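Local coordinates for protein 2-oxo-1,2-dihydroquinoline 8-monooxygenase, oxygenase component (Pseudomonas putida, PDB 1Z02) that probably hydroxylates 2-oxo-1,2-dihydroquinoline at carbon 8, as the trimeric oxygenase component that carries a Rieske [2Fe-2S] cluster and a separate iron centre, at residues G75-L80 with Y139-V144; R87-S92 with C105-F110; A166-F171 with V297-L302; I211-G216 with E316-I321. One frame throughout, in Å; residues are numbered along the deposited sequence.

Contact 1. Residues G75-L80 with Y139-V144; sequences GKVFAL and YPVHEV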
loop_
_atom_site.group_PDB
_atom_site.type_symbol
_atom_site.label_atom_id
_atom_site.label_comp_id
_atom_site.label_asym_id
_atom_site.label_seq_id
_atom_site.Cartn_x
_atom_site.Cartn_y
_atom_site.Cartn_z
ATOM N N GLY A 75 -5.689 32.250 25.063
ATOM C CA GLY A 75 -6.855 32.446 24.226
ATOM C C GLY A 75 -6.578 32.599 22.747
ATOM O O GLY A 75 -7.484 32.420 21.932
ATOM N N LYS A 76 -5.340 32.917 22.386
ATOM C CA LYS A 76 -5.004 33.091 20.978
ATOM C C LYS A 76 -4.352 31.853 20.349
ATOM O O LYS A 76 -3.481 31.222 20.947
ATOM C CB LYS A 76 -4.090 34.305 20.809
ATOM C CG LYS A 76 -3.866 34.697 19.364
ATOM C CD LYS A 76 -2.973 35.919 19.245
ATOM C CE LYS A 76 -2.734 36.286 17.780
ATOM N NZ LYS A 76 -1.804 37.445 17.634
ATOM N N VAL A 77 -4.782 31.520 19.134
ATOM C CA VAL A 77 -4.250 30.363 18.409
ATOM C C VAL A 77 -3.161 30.753 17.414
ATOM O O VAL A 77 -3.307 31.721 16.663
ATOM C CB VAL A 77 -5.363 29.632 17.618
ATOM C CG1 VAL A 77 -4.787 28.445 16.872
ATOM C CG2 VAL A 77 -6.446 29.170 18.560
ATOM N N PHE A 78 -2.075 29.986 17.404
ATOM C CA PHE A 78 -0.964 30.229 16.487
ATOM C C PHE A 78 -0.759 29.003 15.617
ATOM O O PHE A 78 -1.033 27.880 16.041
ATOM C CB PHE A 78 0.330 30.527 17.256
ATOM C CG PHE A 78 0.271 31.789 18.067
ATOM C CD1 PHE A 78 -0.331 31.800 19.321
ATOM C CD2 PHE A 78 0.778 32.980 17.557
ATOM C CE1 PHE A 78 -0.431 32.979 20.053
ATOM C CE2 PHE A 78 0.682 34.167 18.281
ATOM C CZ PHE A 78 0.075 34.164 19.532
ATOM N N ALA A 79 -0.275 29.211 14.399
ATOM C CA ALA A 79 -0.032 28.094 13.490
ATOM C C ALA A 79 1.361 28.217 12.875
ATOM O O ALA A 79 1.751 29.301 12.446
ATOM C CB ALA A 79 -1.094 28.074 12.402
ATOM N N LEU A 80 2.099 27.105 12.853
ATOM C CA LEU A 80 3.448 27.031 12.288
ATOM C C LEU A 80 3.528 25.746 11.466
ATOM O O LEU A 80 2.615 24.911 11.509
ATOM C CB LEU A 80 4.516 26.975 13.390
ATOM C CG LEU A 80 4.765 28.172 14.306
ATOM C CD1 LEU A 80 3.569 28.383 15.210
ATOM C CD2 LEU A 80 6.019 27.919 15.148
ATOM N N TYR A 139 1.742 30.582 9.744
ATOM C CA TYR A 139 0.507 30.643 8.974
ATOM C C TYR A 139 -0.512 31.512 9.702
ATOM O O TYR A 139 -0.883 31.235 10.844
ATOM C CB TYR A 139 -0.048 29.237 8.749
ATOM C CG TYR A 139 0.940 28.341 8.046
ATOM C CD1 TYR A 139 1.761 27.479 8.763
ATOM C CD2 TYR A 139 1.119 28.425 6.667
ATOM C CE1 TYR A 139 2.740 26.728 8.124
ATOM C CE2 TYR A 139 2.097 27.680 6.021
ATOM C CZ TYR A 139 2.902 26.836 6.759
ATOM O OH TYR A 139 3.873 26.101 6.120
ATOM N N PRO A 140 -0.973 32.589 9.047
ATOM C CA PRO A 140 -1.949 33.488 9.665
ATOM C C PRO A 140 -3.195 32.745 10.114
ATOM O O PRO A 140 -3.714 31.911 9.380
ATOM C CB PRO A 140 -2.258 34.487 8.552
ATOM C CG PRO A 140 -0.994 34.543 7.778
ATOM C CD PRO A 140 -0.573 33.083 7.716
ATOM N N VAL A 141 -3.670 33.057 11.314
ATOM C CA VAL A 141 -4.862 32.423 11.845
ATOM C C VAL A 141 -5.962 33.435 12.086
ATOM O O VAL A 141 -5.712 34.549 12.549
ATOM C CB VAL A 141 -4.577 31.725 13.192
ATOM C CG1 VAL A 141 -5.866 31.177 13.787
ATOM C CG2 VAL A 141 -3.569 30.600 12.993
ATOM N N HIS A 142 -7.184 33.031 11.771
ATOM C CA HIS A 142 -8.343 33.869 11.994
ATOM C C HIS A 142 -9.450 32.988 12.568
ATOM O O HIS A 142 -10.105 32.238 11.842
ATOM C CB HIS A 142 -8.800 34.522 10.694
ATOM C CG HIS A 142 -9.917 35.499 10.882
ATOM N ND1 HIS A 142 -10.142 36.552 10.034
ATOM C CD2 HIS A 142 -10.882 35.580 11.820
ATOM C CE1 HIS A 142 -11.193 37.240 10.441
ATOM N NE2 HIS A 142 -11.662 36.668 11.525
ATOM N N GLU A 143 -9.643 33.082 13.879
ATOM C CA GLU A 143 -10.662 32.304 14.575
ATOM C C GLU A 143 -11.917 33.156 14.768
ATOM O O GLU A 143 -11.832 34.313 15.189
ATOM C CB GLU A 143 -10.127 31.853 15.937
ATOM C CG GLU A 143 -11.073 30.942 16.716
ATOM C CD GLU A 143 -10.475 30.476 18.016
ATOM O OE1 GLU A 143 -11.017 29.537 18.627
ATOM O OE2 GLU A 143 -9.457 31.055 18.430
ATOM N N VAL A 144 -13.077 32.580 14.469
ATOM C CA VAL A 144 -14.333 33.303 14.597
ATOM C C VAL A 144 -15.529 32.356 14.751
ATOM O O VAL A 144 -15.667 31.381 14.008
ATOM C CB VAL A 144 -14.564 34.222 13.365
ATOM C CG1 VAL A 144 -14.736 33.378 12.108
ATOM C CG2 VAL A 144 -15.783 35.101 13.579
HETATM O O HOH W 1 -7.301 32.611 18.104
HETATM O O HOH W 2 -0.402 31.981 13.530
#

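Contact 2. Residues R87-S92 with C105-F110; sequences RGVRLS and CWYHGF. With FES (Fe2/s2 (inorganic) cluster), chain H.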
loop_
_atom_site.group_PDB
_atom_site.type_symbol
_atom_site.label_atom_id
_atom_site.label_comp_id
_atom_site.label_asym_id
_atom_site.label_seq_id
_atom_site.Cartn_x
_atom_site.Cartn_y
_atom_site.Cartn_z
ATOM N N ARG A 87 15.881 17.836 12.099
ATOM C CA ARG A 87 15.767 16.566 11.396
ATOM C C ARG A 87 14.361 16.146 10.957
ATOM O O ARG A 87 14.051 14.959 10.881
ATOM C CB ARG A 87 16.447 15.470 12.219
ATOM C CG ARG A 87 17.889 15.841 12.544
ATOM C CD ARG A 87 18.714 14.672 13.027
ATOM N NE ARG A 87 18.869 13.665 11.983
ATOM C CZ ARG A 87 19.750 12.673 12.028
ATOM N NH1 ARG A 87 19.810 11.803 11.033
ATOM N NH2 ARG A 87 20.570 12.557 13.062
ATOM N N GLY A 88 13.525 17.144 10.673
ATOM C CA GLY A 88 12.189 16.917 10.135
ATOM C C GLY A 88 11.078 16.242 10.907
ATOM O O GLY A 88 10.091 15.799 10.311
ATOM N N VAL A 89 11.245 16.152 12.219
ATOM C CA VAL A 89 10.250 15.561 13.090
ATOM C C VAL A 89 9.038 16.477 13.163
ATOM O O VAL A 89 9.164 17.707 13.108
ATOM C CB VAL A 89 10.819 15.383 14.512
ATOM C CG1 VAL A 89 9.725 15.043 15.483
ATOM C CG2 VAL A 89 11.871 14.296 14.513
ATOM N N ARG A 90 7.865 15.866 13.282
ATOM C CA ARG A 90 6.604 16.588 13.406
ATOM C C ARG A 90 6.498 17.036 14.868
ATOM O O ARG A 90 6.425 16.201 15.780
ATOM C CB ARG A 90 5.446 15.650 13.046
ATOM C CG ARG A 90 4.469 16.237 12.055
ATOM C CD ARG A 90 3.731 15.218 11.206
ATOM N NE ARG A 90 3.632 13.882 11.778
ATOM C CZ ARG A 90 2.950 12.891 11.206
ATOM N NH1 ARG A 90 2.903 11.684 11.768
ATOM N NH2 ARG A 90 2.295 13.110 10.073
ATOM N N LEU A 91 6.501 18.346 15.091
ATOM C CA LEU A 91 6.429 18.897 16.437
ATOM C C LEU A 91 5.182 18.478 17.211
ATOM O O LEU A 91 5.242 18.276 18.424
ATOM C CB LEU A 91 6.488 20.430 16.387
ATOM C CG LEU A 91 7.640 21.056 15.589
ATOM C CD1 LEU A 91 7.424 22.562 15.510
ATOM C CD2 LEU A 91 8.972 20.742 16.246
ATOM N N SER A 92 4.065 18.343 16.502
ATOM C CA SER A 92 2.785 17.981 17.097
ATOM C C SER A 92 2.668 16.559 17.635
ATOM O O SER A 92 1.737 16.268 18.367
ATOM C CB SER A 92 1.662 18.203 16.075
ATOM O OG SER A 92 1.740 17.260 15.023
ATOM N N CYS A 105 10.711 21.257 19.775
ATOM C CA CYS A 105 10.691 19.949 19.159
ATOM C C CYS A 105 11.027 18.999 20.296
ATOM O O CYS A 105 11.946 19.261 21.079
ATOM C CB CYS A 105 11.743 19.842 18.064
ATOM S SG CYS A 105 11.832 18.190 17.343
ATOM N N TRP A 106 10.274 17.907 20.387
ATOM C CA TRP A 106 10.462 16.920 21.440
ATOM C C TRP A 106 11.678 16.017 21.282
ATOM O O TRP A 106 11.916 15.149 22.121
ATOM C CB TRP A 106 9.213 16.040 21.574
ATOM C CG TRP A 106 8.711 15.489 20.270
ATOM C CD1 TRP A 106 7.908 16.123 19.369
ATOM C CD2 TRP A 106 8.967 14.187 19.734
ATOM N NE1 TRP A 106 7.637 15.295 18.304
ATOM C CE2 TRP A 106 8.273 14.099 18.507
ATOM C CE3 TRP A 106 9.705 13.083 20.177
ATOM C CZ2 TRP A 106 8.308 12.945 17.711
ATOM C CZ3 TRP A 106 9.737 11.935 19.382
ATOM C CH2 TRP A 106 9.039 11.877 18.168
ATOM N N TYR A 107 12.448 16.198 20.218
ATOM C CA TYR A 107 13.617 15.356 20.047
ATOM C C TYR A 107 14.844 16.012 20.679
ATOM O O TYR A 107 15.280 15.589 21.744
ATOM C CB TYR A 107 13.868 15.053 18.567
ATOM C CG TYR A 107 14.811 13.887 18.336
ATOM C CD1 TYR A 107 15.145 13.478 17.048
ATOM C CD2 TYR A 107 15.383 13.207 19.406
ATOM C CE1 TYR A 107 16.028 12.423 16.835
ATOM C CE2 TYR A 107 16.261 12.160 19.203
ATOM C CZ TYR A 107 16.584 11.773 17.922
ATOM O OH TYR A 107 17.485 10.746 17.738
ATOM N N HIS A 108 15.393 17.047 20.044
ATOM C CA HIS A 108 16.579 17.710 20.586
ATOM C C HIS A 108 16.304 19.100 21.149
ATOM O O HIS A 108 17.225 19.785 21.588
ATOM C CB HIS A 108 17.670 17.820 19.524
ATOM C CG HIS A 108 18.091 16.506 18.948
ATOM N ND1 HIS A 108 17.571 16.002 17.775
ATOM C CD2 HIS A 108 18.977 15.585 19.390
ATOM C CE1 HIS A 108 18.118 14.828 17.520
ATOM N NE2 HIS A 108 18.976 14.552 18.486
ATOM N N GLY A 109 15.054 19.537 21.105
ATOM C CA GLY A 109 14.735 20.831 21.673
ATOM C C GLY A 109 14.833 22.090 20.838
ATOM O O GLY A 109 14.881 23.187 21.412
ATOM N N PHE A 110 14.890 21.957 19.514
ATOM C CA PHE A 110 14.922 23.140 18.663
ATOM C C PHE A 110 13.643 23.857 19.078
ATOM O O PHE A 110 12.577 23.247 19.139
ATOM C CB PHE A 110 14.866 22.755 17.185
ATOM C CG PHE A 110 16.222 22.679 16.516
ATOM C CD1 PHE A 110 17.267 21.959 17.097
ATOM C CD2 PHE A 110 16.441 23.322 15.292
ATOM C CE1 PHE A 110 18.524 21.878 16.467
ATOM C CE2 PHE A 110 17.680 23.252 14.651
ATOM C CZ PHE A 110 18.729 22.528 15.237
HETATM FE FE1 FES H . 16.289 17.582 16.510
HETATM FE FE2 FES H . 13.834 18.492 16.181
HETATM S S1 FES H . 15.332 19.235 17.552
HETATM S S2 FES H . 14.696 16.746 15.146
#

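Contact 3. Residues A166-F171 with V297-L302; sequences AHDLPF and VLPGVL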
loop_
_atom_site.group_PDB
_atom_site.type_symbol
_atom_site.label_atom_id
_atom_site.label_comp_id
_atom_site.label_asym_id
_atom_site.label_seq_id
_atom_site.Cartn_x
_atom_site.Cartn_y
_atom_site.Cartn_z
ATOM N N ALA A 166 -12.479 37.106 4.621
ATOM C CA ALA A 166 -13.705 37.304 3.863
ATOM C C ALA A 166 -13.515 37.030 2.370
ATOM O O ALA A 166 -14.420 36.523 1.704
ATOM C CB ALA A 166 -14.219 38.733 4.081
ATOM N N HIS A 167 -12.336 37.353 1.842
ATOM C CA HIS A 167 -12.066 37.136 0.422
ATOM C C HIS A 167 -12.120 35.672 -0.006
ATOM O O HIS A 167 -12.296 35.375 -1.192
ATOM C CB HIS A 167 -10.715 37.740 0.030
ATOM C CG HIS A 167 -10.731 39.233 -0.086
ATOM N ND1 HIS A 167 -9.713 39.943 -0.690
ATOM C CD2 HIS A 167 -11.633 40.154 0.331
ATOM C CE1 HIS A 167 -9.988 41.234 -0.639
ATOM N NE2 HIS A 167 -11.147 41.389 -0.024
ATOM N N ASP A 168 -11.970 34.761 0.951
ATOM C CA ASP A 168 -12.027 33.330 0.653
ATOM C C ASP A 168 -13.231 32.670 1.328
ATOM O O ASP A 168 -13.216 31.468 1.624
ATOM C CB ASP A 168 -10.736 32.633 1.102
ATOM C CG ASP A 168 -9.570 32.900 0.166
ATOM O OD1 ASP A 168 -8.447 32.427 0.452
ATOM O OD2 ASP A 168 -9.772 33.580 -0.865
ATOM N N LEU A 169 -14.266 33.468 1.580
ATOM C CA LEU A 169 -15.492 32.983 2.206
ATOM C C LEU A 169 -16.643 33.330 1.268
ATOM O O LEU A 169 -16.557 34.299 0.514
ATOM C CB LEU A 169 -15.674 33.656 3.567
ATOM C CG LEU A 169 -15.664 32.751 4.807
ATOM C CD1 LEU A 169 -14.675 31.665 4.685
ATOM C CD2 LEU A 169 -15.441 33.556 6.037
ATOM N N PRO A 170 -17.732 32.545 1.291
ATOM C CA PRO A 170 -18.876 32.822 0.407
ATOM C C PRO A 170 -19.407 34.257 0.484
ATOM O O PRO A 170 -19.116 34.981 1.442
ATOM C CB PRO A 170 -19.918 31.802 0.860
ATOM C CG PRO A 170 -19.063 30.638 1.300
ATOM C CD PRO A 170 -17.955 31.321 2.079
ATOM N N PHE A 171 -20.180 34.648 -0.530
ATOM C CA PHE A 171 -20.776 35.985 -0.602
ATOM C C PHE A 171 -21.667 36.201 0.614
ATOM O O PHE A 171 -22.376 35.288 1.025
ATOM C CB PHE A 171 -21.617 36.137 -1.876
ATOM C CG PHE A 171 -20.894 35.742 -3.132
ATOM C CD1 PHE A 171 -21.146 34.513 -3.737
ATOM C CD2 PHE A 171 -19.945 36.589 -3.701
ATOM C CE1 PHE A 171 -20.462 34.128 -4.887
ATOM C CE2 PHE A 171 -19.253 36.212 -4.854
ATOM C CZ PHE A 171 -19.514 34.979 -5.446
ATOM N N VAL A 297 -17.122 29.537 -4.220
ATOM C CA VAL A 297 -16.039 30.500 -4.343
ATOM C C VAL A 297 -14.696 29.841 -4.030
ATOM O O VAL A 297 -14.644 28.809 -3.347
ATOM C CB VAL A 297 -16.232 31.690 -3.361
ATOM C CG1 VAL A 297 -17.515 32.433 -3.678
ATOM C CG2 VAL A 297 -16.260 31.182 -1.916
ATOM N N LEU A 298 -13.610 30.435 -4.527
ATOM C CA LEU A 298 -12.279 29.905 -4.251
ATOM C C LEU A 298 -12.051 30.021 -2.737
ATOM O O LEU A 298 -12.543 30.942 -2.105
ATOM C CB LEU A 298 -11.207 30.724 -4.995
ATOM C CG LEU A 298 -10.960 30.371 -6.469
ATOM C CD1 LEU A 298 -10.142 31.461 -7.159
ATOM C CD2 LEU A 298 -10.240 29.045 -6.541
ATOM N N PRO A 299 -11.301 29.078 -2.140
ATOM C CA PRO A 299 -10.592 27.939 -2.737
ATOM C C PRO A 299 -11.460 26.719 -3.045
ATOM O O PRO A 299 -10.941 25.666 -3.422
ATOM C CB PRO A 299 -9.526 27.618 -1.696
ATOM C CG PRO A 299 -10.244 27.862 -0.420
ATOM C CD PRO A 299 -10.985 29.181 -0.701
ATOM N N GLY A 300 -12.769 26.877 -2.896
ATOM C CA GLY A 300 -13.698 25.788 -3.145
ATOM C C GLY A 300 -14.639 25.659 -1.964
ATOM O O GLY A 300 -14.677 24.624 -1.287
ATOM N N VAL A 301 -15.396 26.723 -1.709
ATOM C CA VAL A 301 -16.328 26.757 -0.583
ATOM C C VAL A 301 -17.778 26.859 -1.043
ATOM O O VAL A 301 -18.143 27.777 -1.771
ATOM C CB VAL A 301 -16.029 27.953 0.358
ATOM C CG1 VAL A 301 -16.713 27.738 1.692
ATOM C CG2 VAL A 301 -14.536 28.118 0.539
ATOM N N LEU A 302 -18.590 25.900 -0.608
ATOM C CA LEU A 302 -20.001 25.851 -0.970
ATOM C C LEU A 302 -20.911 26.565 0.018
ATOM O O LEU A 302 -20.658 26.565 1.218
ATOM C CB LEU A 302 -20.451 24.395 -1.090
ATOM C CG LEU A 302 -21.946 24.179 -1.366
ATOM C CD1 LEU A 302 -22.222 24.456 -2.837
ATOM C CD2 LEU A 302 -22.337 22.747 -1.018
HETATM O O HOH W 3 -12.813 33.447 -3.094
#

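Contact 4. Residues I211-G216 with E316-I321; sequences IACENG and EWYVPI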
loop_
_atom_site.group_PDB
_atom_site.type_symbol
_atom_site.label_atom_id
_atom_site.label_comp_id
_atom_site.label_asym_id
_atom_site.label_seq_id
_atom_site.Cartn_x
_atom_site.Cartn_y
_atom_site.Cartn_z
ATOM N N ILE A 211 -12.850 16.439 -7.137
ATOM C CA ILE A 211 -13.972 15.554 -7.427
ATOM C C ILE A 211 -15.053 15.692 -6.358
ATOM O O ILE A 211 -16.238 15.597 -6.644
ATOM C CB ILE A 211 -13.507 14.089 -7.491
ATOM C CG1 ILE A 211 -12.468 13.930 -8.604
ATOM C CG2 ILE A 211 -14.683 13.164 -7.726
ATOM C CD1 ILE A 211 -12.911 14.453 -9.993
ATOM N N ALA A 212 -14.632 15.901 -5.117
ATOM C CA ALA A 212 -15.561 16.066 -4.014
ATOM C C ALA A 212 -16.250 17.432 -4.103
ATOM O O ALA A 212 -17.458 17.537 -3.927
ATOM C CB ALA A 212 -14.814 15.943 -2.686
ATOM N N CYS A 213 -15.469 18.476 -4.367
ATOM C CA CYS A 213 -15.991 19.842 -4.468
ATOM C C CYS A 213 -17.071 19.979 -5.543
ATOM O O CYS A 213 -18.122 20.575 -5.301
ATOM C CB CYS A 213 -14.848 20.829 -4.769
ATOM S SG CYS A 213 -15.374 22.572 -4.990
ATOM N N GLU A 214 -16.814 19.429 -6.728
ATOM C CA GLU A 214 -17.777 19.526 -7.819
ATOM C C GLU A 214 -19.098 18.844 -7.504
ATOM O O GLU A 214 -20.157 19.291 -7.945
ATOM C CB GLU A 214 -17.165 18.987 -9.118
ATOM C CG GLU A 214 -15.992 19.857 -9.576
ATOM C CD GLU A 214 -15.368 19.445 -10.890
ATOM O OE1 GLU A 214 -14.300 20.021 -11.225
ATOM O OE2 GLU A 214 -15.928 18.568 -11.591
ATOM N N ASN A 215 -19.046 17.770 -6.727
ATOM C CA ASN A 215 -20.263 17.071 -6.351
ATOM C C ASN A 215 -21.065 17.974 -5.421
ATOM O O ASN A 215 -22.288 18.012 -5.487
ATOM C CB ASN A 215 -19.926 15.750 -5.648
ATOM C CG ASN A 215 -21.015 15.297 -4.682
ATOM O OD1 ASN A 215 -21.020 15.694 -3.515
ATOM N ND2 ASN A 215 -21.944 14.462 -5.165
ATOM N N GLY A 216 -20.355 18.716 -4.577
ATOM C CA GLY A 216 -20.990 19.604 -3.622
ATOM C C GLY A 216 -22.026 20.547 -4.199
ATOM O O GLY A 216 -23.075 20.747 -3.591
ATOM N N GLU A 316 -19.786 24.217 3.032
ATOM C CA GLU A 316 -18.913 23.059 2.912
ATOM C C GLU A 316 -17.552 23.428 2.344
ATOM O O GLU A 316 -17.414 24.363 1.550
ATOM C CB GLU A 316 -19.530 21.979 2.020
ATOM C CG GLU A 316 -20.900 21.507 2.440
ATOM C CD GLU A 316 -21.330 20.262 1.692
ATOM O OE1 GLU A 316 -20.911 20.087 0.526
ATOM O OE2 GLU A 316 -22.097 19.458 2.264
ATOM N N TRP A 317 -16.546 22.685 2.782
ATOM C CA TRP A 317 -15.175 22.850 2.325
ATOM C C TRP A 317 -14.725 21.438 1.960
ATOM O O TRP A 317 -15.255 20.464 2.487
ATOM C CB TRP A 317 -14.291 23.388 3.451
ATOM C CG TRP A 317 -14.416 24.859 3.706
ATOM C CD1 TRP A 317 -13.653 25.848 3.159
ATOM C CD2 TRP A 317 -15.344 25.507 4.590
ATOM N NE1 TRP A 317 -14.040 27.073 3.650
ATOM C CE2 TRP A 317 -15.076 26.892 4.528
ATOM C CE3 TRP A 317 -16.370 25.049 5.430
ATOM C CZ2 TRP A 317 -15.802 27.832 5.275
ATOM C CZ3 TRP A 317 -17.095 25.982 6.177
ATOM C CH2 TRP A 317 -16.804 27.360 6.092
ATOM N N TYR A 318 -13.767 21.346 1.048
ATOM C CA TYR A 318 -13.213 20.075 0.591
ATOM C C TYR A 318 -11.718 20.369 0.602
ATOM O O TYR A 318 -11.072 20.505 -0.439
ATOM C CB TYR A 318 -13.727 19.762 -0.821
ATOM C CG TYR A 318 -15.206 20.088 -0.991
ATOM C CD1 TYR A 318 -15.624 21.381 -1.283
ATOM C CD2 TYR A 318 -16.189 19.118 -0.787
ATOM C CE1 TYR A 318 -16.978 21.703 -1.362
ATOM C CE2 TYR A 318 -17.555 19.432 -0.869
ATOM C CZ TYR A 318 -17.937 20.728 -1.154
ATOM O OH TYR A 318 -19.272 21.060 -1.223
ATOM N N VAL A 319 -11.192 20.500 1.816
ATOM C CA VAL A 319 -9.797 20.849 2.033
ATOM C C VAL A 319 -8.809 19.771 1.630
ATOM O O VAL A 319 -8.810 18.672 2.179
ATOM C CB VAL A 319 -9.551 21.222 3.504
ATOM C CG1 VAL A 319 -8.131 21.776 3.664
ATOM C CG2 VAL A 319 -10.614 22.251 3.969
ATOM N N PRO A 320 -7.945 20.075 0.658
ATOM C CA PRO A 320 -6.970 19.067 0.237
ATOM C C PRO A 320 -5.980 18.756 1.346
ATOM O O PRO A 320 -5.515 19.659 2.052
ATOM C CB PRO A 320 -6.313 19.700 -0.993
ATOM C CG PRO A 320 -6.493 21.155 -0.793
ATOM C CD PRO A 320 -7.850 21.296 -0.161
ATOM N N ILE A 321 -5.699 17.467 1.526
ATOM C CA ILE A 321 -4.753 17.017 2.538
ATOM C C ILE A 321 -3.498 16.621 1.766
ATOM O O ILE A 321 -2.403 17.131 2.024
ATOM C CB ILE A 321 -5.304 15.810 3.315
ATOM C CG1 ILE A 321 -6.543 16.235 4.105
ATOM C CG2 ILE A 321 -4.229 15.265 4.254
ATOM C CD1 ILE A 321 -7.253 15.107 4.791
HETATM O O HOH W 4 -22.686 18.889 -1.126
#

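Contact 1. Residues G75-L80 with Y139-V144
Ala79 and Tyr139 make the close end of this contact. The backbone N of Tyr139 gives a nearly straight hydrogen bond to Ala79 O at 3.0 Å, reaching the oxygen from above its carbonyl plane. The phenol ring, its CG beside the backbone N (chi1 -58°), brings its edge to the backbone of Leu80, with CE1 3.6 Å from Leu80 C. Ala79 CB touches two neighbours, Tyr139 CB at 4.0 Å and Val141 CG2 at 3.6 Å. Strands 76-80 and 141-144 are edge strands of two different three-stranded antiparallel sheets of the Rieske domain; they run roughly antiparallel at 145° but diverge, and the valines already meet more loosely, Val77 CB to Val141 CG1 at 4.2 Å. One water completes the Ala79-Tyr139 pairing, accepting from Ala79 N and donating to Tyr139 O; a second, at the looser end, accepts from Val77 N and donates to Glu143 OE2. At this wider, more exposed end, the extended Glu143 side chain crosses Val77 at about a right angle, OE2 lying 3.6 Å from Val77 CG2. Glu143 OE1 is hydrogen-bonded to Thr50 and forms a salt bridge with Arg72, beside the turn at Gly75.

Contact 2. Residues R87-S92 with C105-F110
Cys105 and Val89 meet beside the [2Fe-2S] cluster, and metal coordination dominates the site. Cys105 SG binds the iron FE2 at 2.3 Å and His108 ND1 binds the iron FE1 at 2.4 Å; Cys84 and His86 complete the two-cysteine, two-histidine set that defines a Rieske centre. One hydrogen bond crosses between the loops: Trp106 NE1 points within its ring plane at Arg90 O, 2.9 Å away and nearly straight, which fixes the indole's rotation. Within 105-110, Tyr107 N makes a long bond of 3.6 Å to Cys105 SG and would tend to stabilise negative charge on that sulfur. Van der Waals contacts fill the rest. Val89 CG1, trans to its backbone N (chi1 168°), meets the indole obliquely, 3.4 Å from Trp106 CZ2, the two side chains crossing at about a right angle, and Val89 CG2 rests 3.8 Å from bridging sulfide S2. Leu91 CD2 presses on Cys105 CB at 3.4 Å, tighter than usual for two carbons. Past the cluster the site meets a second subunit, where His108 NE2 bonds Asp218 and Tyr107 OH bonds Asn215, both of that subunit. Within the chain, the loops follow strands 76-81 and 102-104, and strand 119-122 packs against Phe110.

Contact 3. Residues A166-F171 with V297-L302
Val297 meets Pro170 and Phe171 where the loop 166-171 packs on the join of strands 293-297 and 301-305 of the large antiparallel sheet, in the Bet v 1-like catalytic domain. Val297 splits its methyls between two partners. CG1 lies over the face of the Phe171 ring, 4.0 Å from its centroid and 30° off the normal, a CH-pi contact; CG2, placed between its own backbone N and carbonyl carbon, is turned to the loop backbone, 3.8 Å from Pro170 N. The Pro170 ring crosses Val301 at about a right angle, Pro170 CG 3.8 Å from Val301 CG1. Farther along, Asp168 CB packs on Pro299 CD at 3.9 Å. Behind them, Gly300 and Val301 both face Val297 in a classic beta bulge, and a cis peptide precedes Pro299. Outside, Phe180 meets the Phe171 ring, and Asp168 OD1 is hydrogen-bonded to Trp44 N, which ties the loop to strand 43-49, and forms a salt bridge with Arg406. No direct hydrogen bond joins the two segments, but one water lies between their carbonyls, 2.8 Å from His167 O and 2.7 Å from Leu298 O.

Contact 4. Residues I211-G216 with E316-I321
Glu316 OE1 is gripped from two directions where it comes close to Gly216. OE1 accepts from Tyr318 OH at 2.6 Å through its anti lone pair, and a water donates to it at 2.7 Å and also donates to Gly216 O. The other oxygen, OE2, is held by Tyr328 and Gln314, which should keep the carboxylate from turning. Helix 211-216 runs almost antiparallel to strand 316-320, at 170°, packed against the sheet of the Bet v 1-like domain shortly before the iron ligands His221 and His225 in the sequence. Tyr318 carries the packing. With CG anti to the carbonyl carbon (chi1 -42°), the ring turns one face to the helix backbone: Cys213 CA stands over the ring centre, 3.5 Å from the centroid and 10° off the normal, a CH-pi contact. Cys213 SG adds an oblique sulfur-aromatic contact at 4.6 Å from the same centroid, and Ala212 CB touches Tyr318 CD2 at 3.9 Å. Tyr318 OH comes within 3.3 Å of Gly216 CA, a close approach to bare backbone. Next to Gly216, Asn215 ND2 bonds the iron ligand Asp365 and also Tyr107 OH of the third subunit.

In the fold
Contacts 2, 3 and 4 are buried, whereas contact 1 is partly open, with two bridging waters against one each in contacts 3 and 4. Contacts 1 and 2 belong to the Rieske domain: the first joins two small sheets, and the second, centred 21 Å from the first, replaces strand packing with metal coordination. Contacts 3 and 4 share the large sheet of the catalytic domain and touch directly, Leu302 N lying 2.9 Å from Glu316 O across neighbouring strands; contact 3 is mostly apolar, while contact 4 centres on the Glu316 carboxylate, about 6 Å from the side chain of the iron ligand Asp365. Although contacts 2 and 4 have centres 32 Å apart within one chain, they meet between subunits, where Arg87 pairs with Glu214 of another subunit.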